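Local coordinates for protein iodotyrosine deiodinase (Thermotoga neapolitana DSM 4359, PDB 6PZ0) that removes halogen from halotyrosines such as 3-iodo-L-tyrosine and 3,5-diiodo-L-tyrosine, using FMN as its cofactor, at residues T13-K18 against K92-E97; M41-W46 against F105-A110; L133-Y138 against L162-P167. One frame throughout, in Å; residues are numbered along the deposited sequence.

Contact 1: T13-K18 against K92-E97; sequences TVRRFK and KPFLKE. With FMN (flavin mononucleotide), chain C; TYR (tyrosine), chain D.
Phe-17 turns the edge of its ring to Phe-94, whose CB lies near the ring plane, 3.8 Å from Phe-17 CE2. One face of the Phe-17 ring carries Val-14 CG1, displaced toward the rim, while a face of the Phe-94 ring is met, also off centre, by CB of its own segment's Lys-92. Beside this pair, Phe-94 CB rests 3.4 Å from Arg-15 O, and Phe-94 CD2 packs 4.0 Å from Arg-15 CB. The guanidinium of Arg-15 is the third flat group: Thr-13 CG2 sits over the centre of one face, and the pyrimidine side of the flavin lies at its edge. An extended chain (chi2 -175°, chi3 -179°) carries it there from the Phe-94 contact. Arg-15 NE donates to FMN O2 at 2.7 Å and Arg-15 NH2 to FMN N1 at 3.0 Å, with a weak extra bond from NH2 to O2. Such a positive group beside N1 and O2 would probably stabilise negative charge on the reduced flavin. A leucine in place of Arg-15 would probably leave FMN O2 and N1 without these donors and Thr-13 CG2 without the flat group it rests on. Thr-13 N binds FMN O1P at 3.0 Å, and Lys-92 NZ reaches O of the bound tyrosine at 2.7 Å. The contact thus joins the FMN-binding loop between helices 4-10 and 24-35 to the short helix 94-97; Phe-17 and Phe-94 both lean on Pro-163 of strand 156-165, and Leu-95 faces helix 54-74.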
loop_
_atom_site.group_PDB
_atom_site.type_symbol
_atom_site.label_atom_id
_atom_site.label_comp_id
_atom_site.label_asym_id
_atom_site.label_seq_id
_atom_site.Cartn_x
_atom_site.Cartn_y
_atom_site.Cartn_z
ATOM N N THR A 13 4.181 14.930 -3.559
ATOM C CA THR A 13 3.434 14.895 -4.804
ATOM C C THR A 13 4.134 15.685 -5.870
ATOM O O THR A 13 4.653 16.762 -5.610
ATOM C CB THR A 13 2.028 15.479 -4.635
ATOM O OG1 THR A 13 1.449 15.036 -3.407
ATOM C CG2 THR A 13 1.136 15.060 -5.774
ATOM N N VAL A 14 4.108 15.167 -7.094
ATOM C CA VAL A 14 4.552 15.947 -8.231
ATOM C C VAL A 14 3.401 15.978 -9.241
ATOM O O VAL A 14 2.962 14.948 -9.724
ATOM C CB VAL A 14 5.841 15.379 -8.852
ATOM C CG1 VAL A 14 6.231 16.161 -10.103
ATOM C CG2 VAL A 14 6.983 15.411 -7.858
ATOM N N ARG A 15 2.894 17.182 -9.503
ATOM C CA ARG A 15 1.831 17.405 -10.480
ATOM C C ARG A 15 2.310 18.286 -11.624
ATOM O O ARG A 15 1.549 18.597 -12.551
ATOM C CB ARG A 15 0.608 18.045 -9.821
ATOM C CG ARG A 15 -0.011 17.196 -8.743
ATOM C CD ARG A 15 -1.285 17.805 -8.216
ATOM N NE ARG A 15 -1.907 17.017 -7.162
ATOM C CZ ARG A 15 -1.599 17.098 -5.870
ATOM N NH1 ARG A 15 -0.670 17.934 -5.441
ATOM N NH2 ARG A 15 -2.230 16.340 -5.000
ATOM N N ARG A 16 3.559 18.709 -11.533
ATOM C CA ARG A 16 4.214 19.492 -12.568
ATOM C C ARG A 16 5.378 18.703 -13.069
ATOM O O ARG A 16 6.259 18.336 -12.305
ATOM C CB ARG A 16 4.717 20.832 -12.033
ATOM C CG ARG A 16 3.656 21.776 -11.619
ATOM C CD ARG A 16 4.323 23.013 -10.965
ATOM N NE ARG A 16 5.368 23.571 -11.832
ATOM C CZ ARG A 16 5.161 24.488 -12.782
ATOM N NH1 ARG A 16 3.952 25.009 -12.986
ATOM N NH2 ARG A 16 6.178 24.910 -13.518
ATOM N N PHE A 17 5.391 18.478 -14.368
ATOM C CA PHE A 17 6.383 17.636 -15.000
ATOM C C PHE A 17 7.066 18.340 -16.153
ATOM O O PHE A 17 6.452 19.137 -16.843
ATOM C CB PHE A 17 5.716 16.376 -15.523
ATOM C CG PHE A 17 5.130 15.520 -14.463
ATOM C CD1 PHE A 17 5.928 14.613 -13.768
ATOM C CD2 PHE A 17 3.782 15.589 -14.173
ATOM C CE1 PHE A 17 5.376 13.809 -12.791
ATOM C CE2 PHE A 17 3.231 14.799 -13.202
ATOM C CZ PHE A 17 4.020 13.902 -12.510
ATOM N N LYS A 18 8.336 18.029 -16.362
ATOM C CA LYS A 18 9.017 18.365 -17.602
ATOM C C LYS A 18 8.551 17.475 -18.742
ATOM O O LYS A 18 7.985 16.409 -18.517
ATOM C CB LYS A 18 10.523 18.217 -17.415
ATOM C CG LYS A 18 11.093 19.079 -16.308
ATOM C CD LYS A 18 12.530 18.725 -16.054
ATOM C CE LYS A 18 13.146 19.633 -15.017
ATOM N NZ LYS A 18 14.554 19.222 -14.775
ATOM N N LYS A 92 -6.822 18.553 -15.392
ATOM C CA LYS A 92 -5.714 17.653 -15.068
ATOM C C LYS A 92 -4.679 17.663 -16.160
ATOM O O LYS A 92 -4.469 16.646 -16.843
ATOM C CB LYS A 92 -6.224 16.240 -14.843
ATOM C CG LYS A 92 -7.268 16.119 -13.755
ATOM C CD LYS A 92 -6.751 16.620 -12.369
ATOM C CE LYS A 92 -7.870 16.939 -11.418
ATOM N NZ LYS A 92 -7.404 17.850 -10.276
ATOM N N PRO A 93 -4.012 18.811 -16.333
ATOM C CA PRO A 93 -3.003 18.955 -17.381
ATOM C C PRO A 93 -1.850 17.961 -17.243
ATOM O O PRO A 93 -1.242 17.645 -18.263
ATOM C CB PRO A 93 -2.509 20.395 -17.208
ATOM C CG PRO A 93 -2.879 20.776 -15.813
ATOM C CD PRO A 93 -4.120 20.019 -15.492
ATOM N N PHE A 94 -1.563 17.449 -16.042
ATOM C CA PHE A 94 -0.432 16.559 -15.896
ATOM C C PHE A 94 -0.673 15.236 -16.601
ATOM O O PHE A 94 0.281 14.522 -16.881
ATOM C CB PHE A 94 -0.080 16.292 -14.428
ATOM C CG PHE A 94 -1.256 15.887 -13.561
ATOM C CD1 PHE A 94 -1.728 14.593 -13.556
ATOM C CD2 PHE A 94 -1.850 16.807 -12.726
ATOM C CE1 PHE A 94 -2.795 14.224 -12.758
ATOM C CE2 PHE A 94 -2.923 16.461 -11.913
ATOM C CZ PHE A 94 -3.393 15.164 -11.917
ATOM N N LEU A 95 -1.931 14.915 -16.908
ATOM C CA LEU A 95 -2.229 13.681 -17.620
ATOM C C LEU A 95 -1.790 13.740 -19.083
ATOM O O LEU A 95 -1.627 12.705 -19.743
ATOM C CB LEU A 95 -3.715 13.389 -17.548
ATOM C CG LEU A 95 -4.247 13.081 -16.149
ATOM C CD1 LEU A 95 -5.727 12.894 -16.183
ATOM C CD2 LEU A 95 -3.569 11.794 -15.573
ATOM N N LYS A 96 -1.632 14.956 -19.602
ATOM C CA LYS A 96 -0.993 15.144 -20.897
ATOM C C LYS A 96 0.510 15.433 -20.750
ATOM O O LYS A 96 1.315 14.957 -21.547
ATOM C CB LYS A 96 -1.668 16.284 -21.666
ATOM C CG LYS A 96 -1.100 16.526 -23.059
ATOM C CD LYS A 96 -1.419 15.365 -24.013
ATOM C CE LYS A 96 -1.007 15.682 -25.450
ATOM N NZ LYS A 96 -1.672 16.891 -25.999
ATOM N N GLU A 97 0.904 16.205 -19.741
ATOM C CA GLU A 97 2.274 16.715 -19.711
ATOM C C GLU A 97 3.272 15.664 -19.252
ATOM O O GLU A 97 4.449 15.687 -19.630
ATOM C CB GLU A 97 2.368 17.957 -18.819
ATOM C CG GLU A 97 1.534 19.156 -19.324
ATOM C CD GLU A 97 1.624 19.382 -20.841
ATOM O OE1 GLU A 97 2.751 19.447 -21.379
ATOM O OE2 GLU A 97 0.563 19.495 -21.497
HETATM N N1 FMN C . -3.811 13.865 -5.818
HETATM C C2 FMN C . -4.531 14.463 -6.790
HETATM O O2 FMN C . -4.174 15.542 -7.222
HETATM N N3 FMN C . -5.643 13.850 -7.276
HETATM C C4 FMN C . -6.054 12.628 -6.824
HETATM O O4 FMN C . -7.070 12.116 -7.307
HETATM C C4A FMN C . -5.320 12.007 -5.816
HETATM N N5 FMN C . -5.708 10.777 -5.327
HETATM C C5A FMN C . -4.947 10.157 -4.357
HETATM C C6 FMN C . -5.350 8.912 -3.895
HETATM C C7 FMN C . -4.608 8.261 -2.914
HETATM C C7M FMN C . -5.059 6.908 -2.446
HETATM C C8 FMN C . -3.469 8.884 -2.414
HETATM C C8M FMN C . -2.655 8.158 -1.379
HETATM C C9 FMN C . -3.061 10.135 -2.866
HETATM C C9A FMN C . -3.812 10.791 -3.846
HETATM N N10 FMN C . -3.439 12.064 -4.320
HETATM C C10 FMN C . -4.191 12.638 -5.331
HETATM C "C1'" FMN C . -2.224 12.763 -3.804
HETATM C "C2'" FMN C . -2.519 13.398 -2.424
HETATM O "O2'" FMN C . -3.255 14.603 -2.563
HETATM C "C3'" FMN C . -1.219 13.644 -1.662
HETATM O "O3'" FMN C . -0.655 12.390 -1.381
HETATM C "C4'" FMN C . -1.409 14.426 -0.348
HETATM O "O4'" FMN C . -1.865 15.723 -0.659
HETATM C "C5'" FMN C . -0.097 14.545 0.384
HETATM O "O5'" FMN C . 0.847 15.127 -0.482
HETATM P P FMN C . 2.315 15.394 0.029
HETATM O O1P FMN C . 3.049 16.163 -1.077
HETATM O O2P FMN C . 3.010 14.077 0.268
HETATM O O3P FMN C . 2.271 16.163 1.338
HETATM N N TYR D . -9.480 13.336 -7.823
HETATM C CA TYR D . -9.758 14.762 -7.608
HETATM C C TYR D . -8.651 15.636 -8.180
HETATM O O TYR D . -8.757 16.871 -8.178
HETATM C CB TYR D . -9.954 15.049 -6.118
HETATM C CG TYR D . -8.813 14.669 -5.203
HETATM C CD1 TYR D . -7.660 15.434 -5.132
HETATM C CD2 TYR D . -8.911 13.561 -4.370
HETATM C CE1 TYR D . -6.618 15.092 -4.276
HETATM C CE2 TYR D . -7.877 13.227 -3.493
HETATM C CZ TYR D . -6.742 13.987 -3.469
HETATM O OH TYR D . -5.721 13.637 -2.616
HETATM O OXT TYR D . -7.629 15.106 -8.649
#

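Contact 2: M41-W46 against F105-A110; sequences MNAQPW and FSEKSA. With FMN (flavin mononucleotide), chain I; TYR (tyrosine), chain J.
Pro-45 O is gripped from the neighbouring strand by two groups: Glu-107 N donates to it at 2.8 Å, lying in the carbonyl plane with an N-H...O angle of 146°, and Ser-106 CA adds a C-H...O contact at 3.3 Å. The reciprocal contact runs from Trp-46 CA to Phe-105 O, also 3.3 Å, as expected where Trp-46 and Ser-106 form an antiparallel non-hydrogen-bonded pair at the start of strand 46-51. Next to this backbone pairing the side chains meet through single carbons. Ala-110 CB touches two neighbours, 3.7 Å from Pro-45 CB and 3.8 Å from Ala-43 CB, and Glu-107 CB flanks the proline ring. A type I turn from Glu-107 to Ala-110 brings the alanine back to this spot. Trp-46 has CG between its backbone N and carbonyl carbon at an unusual chi1 of 34°, which folds the indole back so that one face lies against Gln-44 CA and Pro-45 CD. Its NE1 bonds to Asn-35, and Ser-106 OG to Glu-159. Gln-44 NE2 clasps Asn-42 O at 3.2 Å, nearly straight at the hydrogen but tilted from the carbonyl plane, while Gln-44 OE1 and Asn-42 ND2 bond to backbone atoms of the second subunit. At the far end Met-41 N donates to OH of the bound tyrosine at 2.8 Å, in a site whose Glu-68, Tyr-72 and Lys-92 come from that second subunit. The chemistry implies a loop pinned to strand 100-107 by one backbone hydrogen bond, CA-H...O contacts and small apolar groups, with Asn-42 ND2 and Gln-44 OE1 reaching the second subunit, consistent with a site in which one subunit meets the phenol OH of the bound tyrosine, and the other, through Lys-92, its carboxylate.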
loop_
_atom_site.group_PDB
_atom_site.type_symbol
_atom_site.label_atom_id
_atom_site.label_comp_id
_atom_site.label_asym_id
_atom_site.label_seq_id
_atom_site.Cartn_x
_atom_site.Cartn_y
_atom_site.Cartn_z
ATOM N N MET A 41 -1.211 -14.486 -0.744
ATOM C CA MET A 41 -0.864 -15.755 -1.388
ATOM C C MET A 41 0.259 -15.647 -2.413
ATOM O O MET A 41 0.403 -16.484 -3.301
ATOM C CB MET A 41 -2.106 -16.364 -2.014
ATOM C CG MET A 41 -2.979 -16.985 -0.924
ATOM S SD MET A 41 -4.085 -18.278 -1.495
ATOM C CE MET A 41 -4.927 -18.670 0.031
ATOM N N ASN A 42 1.114 -14.657 -2.205
ATOM C CA ASN A 42 2.165 -14.302 -3.143
ATOM C C ASN A 42 1.678 -14.240 -4.570
ATOM O O ASN A 42 2.396 -14.615 -5.498
ATOM C CB ASN A 42 3.343 -15.296 -3.065
ATOM C CG ASN A 42 4.577 -14.754 -3.746
ATOM O OD1 ASN A 42 4.813 -13.536 -3.756
ATOM N ND2 ASN A 42 5.365 -15.633 -4.338
ATOM N N ALA A 43 0.443 -13.798 -4.751
ATOM C CA ALA A 43 -0.144 -13.765 -6.086
ATOM C C ALA A 43 0.507 -12.727 -6.990
ATOM O O ALA A 43 0.414 -12.819 -8.216
ATOM C CB ALA A 43 -1.628 -13.518 -5.986
ATOM N N GLN A 44 1.155 -11.734 -6.392
ATOM C CA GLN A 44 1.739 -10.630 -7.147
ATOM C C GLN A 44 0.668 -10.038 -8.060
ATOM O O GLN A 44 0.805 -10.047 -9.290
ATOM C CB GLN A 44 2.949 -11.073 -7.950
ATOM C CG GLN A 44 4.066 -11.617 -7.085
ATOM C CD GLN A 44 4.939 -12.634 -7.833
ATOM O OE1 GLN A 44 5.724 -12.271 -8.693
ATOM N NE2 GLN A 44 4.816 -13.897 -7.468
ATOM N N PRO A 45 -0.419 -9.532 -7.454
ATOM C CA PRO A 45 -1.634 -9.223 -8.207
ATOM C C PRO A 45 -1.596 -7.883 -8.939
ATOM O O PRO A 45 -2.617 -7.452 -9.426
ATOM C CB PRO A 45 -2.712 -9.187 -7.115
ATOM C CG PRO A 45 -1.961 -8.654 -5.918
ATOM C CD PRO A 45 -0.636 -9.387 -6.004
ATOM N N TRP A 46 -0.432 -7.275 -9.043
ATOM C CA TRP A 46 -0.275 -6.004 -9.748
ATOM C C TRP A 46 -0.021 -6.261 -11.208
ATOM O O TRP A 46 0.667 -7.228 -11.558
ATOM C CB TRP A 46 0.892 -5.188 -9.197
ATOM C CG TRP A 46 2.034 -6.021 -8.737
ATOM C CD1 TRP A 46 3.068 -6.516 -9.499
ATOM C CD2 TRP A 46 2.268 -6.463 -7.401
ATOM N NE1 TRP A 46 3.933 -7.234 -8.699
ATOM C CE2 TRP A 46 3.457 -7.227 -7.414
ATOM C CE3 TRP A 46 1.578 -6.310 -6.200
ATOM C CZ2 TRP A 46 3.992 -7.791 -6.260
ATOM C CZ3 TRP A 46 2.110 -6.896 -5.043
ATOM C CH2 TRP A 46 3.299 -7.631 -5.097
ATOM N N PHE A 105 -2.935 -1.859 -12.205
ATOM C CA PHE A 105 -4.124 -2.678 -12.067
ATOM C C PHE A 105 -3.968 -3.733 -11.007
ATOM O O PHE A 105 -2.857 -4.179 -10.732
ATOM C CB PHE A 105 -4.448 -3.384 -13.391
ATOM C CG PHE A 105 -4.688 -2.465 -14.540
ATOM C CD1 PHE A 105 -3.629 -1.904 -15.239
ATOM C CD2 PHE A 105 -5.968 -2.199 -14.963
ATOM C CE1 PHE A 105 -3.859 -1.086 -16.324
ATOM C CE2 PHE A 105 -6.196 -1.367 -16.044
ATOM C CZ PHE A 105 -5.140 -0.801 -16.707
ATOM N N SER A 106 -5.091 -4.162 -10.443
ATOM C CA SER A 106 -5.100 -5.285 -9.519
ATOM C C SER A 106 -5.861 -6.451 -10.127
ATOM O O SER A 106 -6.849 -6.283 -10.837
ATOM C CB SER A 106 -5.724 -4.917 -8.190
ATOM O OG SER A 106 -7.051 -4.435 -8.367
ATOM N N GLU A 107 -5.347 -7.641 -9.870
ATOM C CA GLU A 107 -5.987 -8.860 -10.293
ATOM C C GLU A 107 -7.149 -9.179 -9.367
ATOM O O GLU A 107 -6.932 -9.575 -8.230
ATOM C CB GLU A 107 -4.972 -9.962 -10.275
ATOM C CG GLU A 107 -5.531 -11.298 -10.560
ATOM C CD GLU A 107 -4.429 -12.277 -10.719
ATOM O OE1 GLU A 107 -3.786 -12.594 -9.705
ATOM O OE2 GLU A 107 -4.174 -12.673 -11.869
ATOM N N LYS A 108 -8.378 -8.982 -9.838
ATOM C CA LYS A 108 -9.542 -9.063 -8.957
ATOM C C LYS A 108 -9.662 -10.376 -8.200
ATOM O O LYS A 108 -10.136 -10.410 -7.073
ATOM C CB LYS A 108 -10.815 -8.852 -9.766
ATOM C CG LYS A 108 -10.913 -7.476 -10.402
ATOM C CD LYS A 108 -12.086 -7.411 -11.350
ATOM C CE LYS A 108 -12.198 -6.064 -12.032
ATOM N NZ LYS A 108 -13.196 -6.085 -13.152
ATOM N N SER A 109 -9.238 -11.455 -8.835
ATOM C CA SER A 109 -9.472 -12.780 -8.287
ATOM C C SER A 109 -8.481 -13.114 -7.183
ATOM O O SER A 109 -8.714 -14.040 -6.410
ATOM C CB SER A 109 -9.398 -13.814 -9.401
ATOM O OG SER A 109 -8.109 -13.801 -9.973
ATOM N N ALA A 110 -7.379 -12.369 -7.103
ATOM C CA ALA A 110 -6.355 -12.667 -6.104
ATOM C C ALA A 110 -6.819 -12.261 -4.717
ATOM O O ALA A 110 -7.516 -11.262 -4.559
ATOM C CB ALA A 110 -5.037 -11.978 -6.423
HETATM N N1 FMN I . 0.554 -14.290 5.545
HETATM C C2 FMN I . -0.029 -15.162 6.417
HETATM O O2 FMN I . 0.659 -16.051 6.899
HETATM N N3 FMN I . -1.351 -15.061 6.744
HETATM C C4 FMN I . -2.105 -14.039 6.206
HETATM O O4 FMN I . -3.283 -13.920 6.524
HETATM C C4A FMN I . -1.514 -13.135 5.335
HETATM N N5 FMN I . -2.244 -12.116 4.783
HETATM C C5A FMN I . -1.626 -11.236 3.928
HETATM C C6 FMN I . -2.352 -10.191 3.407
HETATM C C7 FMN I . -1.743 -9.278 2.558
HETATM C C7M FMN I . -2.590 -8.157 2.026
HETATM C C8 FMN I . -0.406 -9.401 2.231
HETATM C C8M FMN I . 0.275 -8.433 1.327
HETATM C C9 FMN I . 0.321 -10.467 2.742
HETATM C C9A FMN I . -0.289 -11.363 3.601
HETATM N N10 FMN I . 0.429 -12.423 4.121
HETATM C C10 FMN I . -0.181 -13.269 5.007
HETATM C "C1'" FMN I . 1.887 -12.599 3.776
HETATM C "C2'" FMN I . 1.979 -13.311 2.387
HETATM O "O2'" FMN I . 1.652 -14.695 2.408
HETATM C "C3'" FMN I . 3.386 -13.111 1.824
HETATM O "O3'" FMN I . 3.504 -11.730 1.646
HETATM C "C4'" FMN I . 3.680 -13.853 0.524
HETATM O "O4'" FMN I . 3.706 -15.227 0.790
HETATM C "C5'" FMN I . 5.029 -13.505 -0.076
HETATM O "O5'" FMN I . 6.006 -13.738 0.923
HETATM P P FMN I . 7.543 -13.432 0.630
HETATM O O1P FMN I . 7.866 -14.098 -0.703
HETATM O O2P FMN I . 8.388 -13.912 1.813
HETATM O O3P FMN I . 7.758 -11.959 0.553
HETATM N N TYR J . -5.198 -16.009 6.829
HETATM C CA TYR J . -4.840 -17.406 6.537
HETATM C C TYR J . -3.559 -17.850 7.216
HETATM O O TYR J . -3.182 -19.039 7.152
HETATM C CB TYR J . -4.732 -17.623 5.033
HETATM C CG TYR J . -3.678 -16.842 4.273
HETATM C CD1 TYR J . -2.321 -17.150 4.383
HETATM C CD2 TYR J . -4.048 -15.819 3.402
HETATM C CE1 TYR J . -1.363 -16.466 3.643
HETATM C CE2 TYR J . -3.105 -15.115 2.668
HETATM C CZ TYR J . -1.761 -15.441 2.787
HETATM O OH TYR J . -0.836 -14.751 2.033
HETATM O OXT TYR J . -2.891 -17.032 7.861
#

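Contact 3: L133-Y138 against L162-P167; sequences LGSVPY and LPVGYP. With FMN (flavin mononucleotide), chain C.
Segments 133-138 and 162-167 run roughly antiparallel, 136° apart end to end, joined at Gly-134 and Gly-165 by a straight bond from Gly-134 N to Gly-165 O (2.8 Å) and a weak return bond. Leu-133 divides its two methyls: CD1 packs on Val-164 CG1 at 3.9 Å, and Leu-133 CD2 lies obliquely to the Tyr-166 ring, 3.7 Å from Tyr-166 CD1. Pro-167 CG approaches Gly-134 N to 3.9 Å, on the side where a larger residue would carry its side chain. Further along, Val-136 CG1 touches Pro-163 CD at 3.8 Å; with CG1 between the backbone N and the carbonyl carbon (chi1 51°), CG2 is left to reach the flavin, 3.4 Å from FMN N1. Leu-162 CD2 packs against Pro-137 CA at 3.6 Å. The Pro-137 ring then lies near the xylene part of the flavin, close to C8 and C9, and Tyr-138 presents its edge to FMN N3, its OH bonded to Glu-68 of the tyrosine site. A short strand at the border of an antiparallel sheet thus leads into the flavin site of this nitroreductase-family fold.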
loop_
_atom_site.group_PDB
_atom_site.type_symbol
_atom_site.label_atom_id
_atom_site.label_comp_id
_atom_site.label_asym_id
_atom_site.label_seq_id
_atom_site.Cartn_x
_atom_site.Cartn_y
_atom_site.Cartn_z
ATOM N N LEU A 133 12.393 10.740 -9.998
ATOM C CA LEU A 133 11.171 10.900 -10.755
ATOM C C LEU A 133 10.095 11.314 -9.791
ATOM O O LEU A 133 10.240 11.169 -8.577
ATOM C CB LEU A 133 10.802 9.618 -11.493
ATOM C CG LEU A 133 11.856 9.153 -12.490
ATOM C CD1 LEU A 133 11.360 7.912 -13.192
ATOM C CD2 LEU A 133 12.164 10.212 -13.518
ATOM N N GLY A 134 9.049 11.918 -10.334
ATOM C CA GLY A 134 7.945 12.389 -9.536
ATOM C C GLY A 134 6.680 11.689 -9.977
ATOM O O GLY A 134 6.585 11.196 -11.099
ATOM N N SER A 135 5.697 11.664 -9.097
ATOM C CA SER A 135 4.408 11.120 -9.467
ATOM C C SER A 135 3.319 11.600 -8.532
ATOM O O SER A 135 3.549 12.402 -7.617
ATOM C CB SER A 135 4.423 9.587 -9.490
ATOM O OG SER A 135 3.260 9.105 -10.149
ATOM N N VAL A 136 2.110 11.182 -8.837
ATOM C CA VAL A 136 0.952 11.479 -8.000
ATOM C C VAL A 136 -0.014 10.315 -8.183
ATOM O O VAL A 136 -0.243 9.887 -9.302
ATOM C CB VAL A 136 0.255 12.840 -8.332
ATOM C CG1 VAL A 136 -0.047 12.975 -9.797
ATOM C CG2 VAL A 136 -1.019 12.969 -7.528
ATOM N N PRO A 137 -0.532 9.755 -7.080
ATOM C CA PRO A 137 -1.531 8.702 -7.235
ATOM C C PRO A 137 -2.824 9.331 -7.657
ATOM O O PRO A 137 -3.542 9.888 -6.840
ATOM C CB PRO A 137 -1.638 8.093 -5.847
ATOM C CG PRO A 137 -0.419 8.546 -5.116
ATOM C CD PRO A 137 -0.091 9.874 -5.684
ATOM N N TYR A 138 -3.080 9.315 -8.947
ATOM C CA TYR A 138 -4.244 10.011 -9.452
ATOM C C TYR A 138 -5.414 9.047 -9.541
ATOM O O TYR A 138 -5.332 8.010 -10.186
ATOM C CB TYR A 138 -3.958 10.662 -10.802
ATOM C CG TYR A 138 -5.223 11.257 -11.314
ATOM C CD1 TYR A 138 -5.859 12.282 -10.617
ATOM C CD2 TYR A 138 -5.819 10.771 -12.457
ATOM C CE1 TYR A 138 -7.055 12.803 -11.074
ATOM C CE2 TYR A 138 -7.004 11.273 -12.911
ATOM C CZ TYR A 138 -7.620 12.299 -12.216
ATOM O OH TYR A 138 -8.814 12.796 -12.650
ATOM N N LEU A 162 -0.668 6.755 -12.292
ATOM C CA LEU A 162 0.531 7.405 -11.802
ATOM C C LEU A 162 1.232 8.105 -12.939
ATOM O O LEU A 162 1.986 7.485 -13.663
ATOM C CB LEU A 162 1.486 6.388 -11.163
ATOM C CG LEU A 162 0.981 5.688 -9.912
ATOM C CD1 LEU A 162 1.898 4.533 -9.563
ATOM C CD2 LEU A 162 0.964 6.674 -8.780
ATOM N N PRO A 163 0.958 9.403 -13.129
ATOM C CA PRO A 163 1.776 10.159 -14.069
ATOM C C PRO A 163 3.203 10.133 -13.547
ATOM O O PRO A 163 3.378 10.306 -12.350
ATOM C CB PRO A 163 1.182 11.582 -14.023
ATOM C CG PRO A 163 -0.163 11.417 -13.314
ATOM C CD PRO A 163 0.020 10.265 -12.389
ATOM N N VAL A 164 4.177 9.901 -14.407
ATOM C CA VAL A 164 5.564 9.792 -14.000
ATOM C C VAL A 164 6.409 10.617 -14.942
ATOM O O VAL A 164 6.250 10.552 -16.157
ATOM C CB VAL A 164 6.041 8.335 -14.018
ATOM C CG1 VAL A 164 7.513 8.259 -13.703
ATOM C CG2 VAL A 164 5.261 7.532 -13.007
ATOM N N GLY A 165 7.304 11.403 -14.375
ATOM C CA GLY A 165 8.194 12.211 -15.177
ATOM C C GLY A 165 9.185 12.890 -14.283
ATOM O O GLY A 165 9.195 12.678 -13.065
ATOM N N TYR A 166 10.022 13.717 -14.888
ATOM C CA TYR A 166 10.902 14.556 -14.111
ATOM C C TYR A 166 10.090 15.689 -13.500
ATOM O O TYR A 166 9.313 16.354 -14.192
ATOM C CB TYR A 166 12.015 15.147 -14.959
ATOM C CG TYR A 166 12.973 14.143 -15.503
ATOM C CD1 TYR A 166 13.717 13.325 -14.650
ATOM C CD2 TYR A 166 13.174 14.026 -16.878
ATOM C CE1 TYR A 166 14.618 12.404 -15.158
ATOM C CE2 TYR A 166 14.068 13.108 -17.383
ATOM C CZ TYR A 166 14.787 12.304 -16.519
ATOM O OH TYR A 166 15.688 11.397 -17.031
ATOM N N PRO A 167 10.272 15.924 -12.210
ATOM C CA PRO A 167 9.493 17.009 -11.617
ATOM C C PRO A 167 9.929 18.370 -12.149
ATOM O O PRO A 167 11.123 18.582 -12.402
ATOM C CB PRO A 167 9.798 16.906 -10.132
ATOM C CG PRO A 167 10.463 15.562 -9.951
ATOM C CD PRO A 167 11.159 15.279 -11.230
HETATM N N1 FMN C . -3.811 13.865 -5.818
HETATM C C2 FMN C . -4.531 14.463 -6.790
HETATM O O2 FMN C . -4.174 15.542 -7.222
HETATM N N3 FMN C . -5.643 13.850 -7.276
HETATM C C4 FMN C . -6.054 12.628 -6.824
HETATM O O4 FMN C . -7.070 12.116 -7.307
HETATM C C4A FMN C . -5.320 12.007 -5.816
HETATM N N5 FMN C . -5.708 10.777 -5.327
HETATM C C5A FMN C . -4.947 10.157 -4.357
HETATM C C6 FMN C . -5.350 8.912 -3.895
HETATM C C7 FMN C . -4.608 8.261 -2.914
HETATM C C7M FMN C . -5.059 6.908 -2.446
HETATM C C8 FMN C . -3.469 8.884 -2.414
HETATM C C8M FMN C . -2.655 8.158 -1.379
HETATM C C9 FMN C . -3.061 10.135 -2.866
HETATM C C9A FMN C . -3.812 10.791 -3.846
HETATM N N10 FMN C . -3.439 12.064 -4.320
HETATM C C10 FMN C . -4.191 12.638 -5.331
HETATM C "C1'" FMN C . -2.224 12.763 -3.804
HETATM C "C2'" FMN C . -2.519 13.398 -2.424
HETATM O "O2'" FMN C . -3.255 14.603 -2.563
HETATM C "C3'" FMN C . -1.219 13.644 -1.662
HETATM O "O3'" FMN C . -0.655 12.390 -1.381
HETATM C "C4'" FMN C . -1.409 14.426 -0.348
HETATM O "O4'" FMN C . -1.865 15.723 -0.659
HETATM C "C5'" FMN C . -0.097 14.545 0.384
HETATM O "O5'" FMN C . 0.847 15.127 -0.482
HETATM P P FMN C . 2.315 15.394 0.029
HETATM O O1P FMN C . 3.049 16.163 -1.077
HETATM O O2P FMN C . 3.010 14.077 0.268
HETATM O O3P FMN C . 2.271 16.163 1.338
#

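Contact 3 is the most central of the three, buried and largely apolar, and touches contact 1, whose centre lies about 7 Å away; Val-14 N and Lys-18 N probably bond to Ser-135 O and Tyr-166 O, and the two share one FMN. Contact 1 is only partly buried and mixes aromatic packing with charged groups facing cofactor and substrate. Contact 2 is also buried but lies on the other side of the chain's centre, about 28 Å from contact 1, and serves the other active site across the dimer interface. Contacts 2 and 3 nevertheless reach the same sheet, through adjacent strands 100-107 and 156-165, each with a short antiparallel pairing.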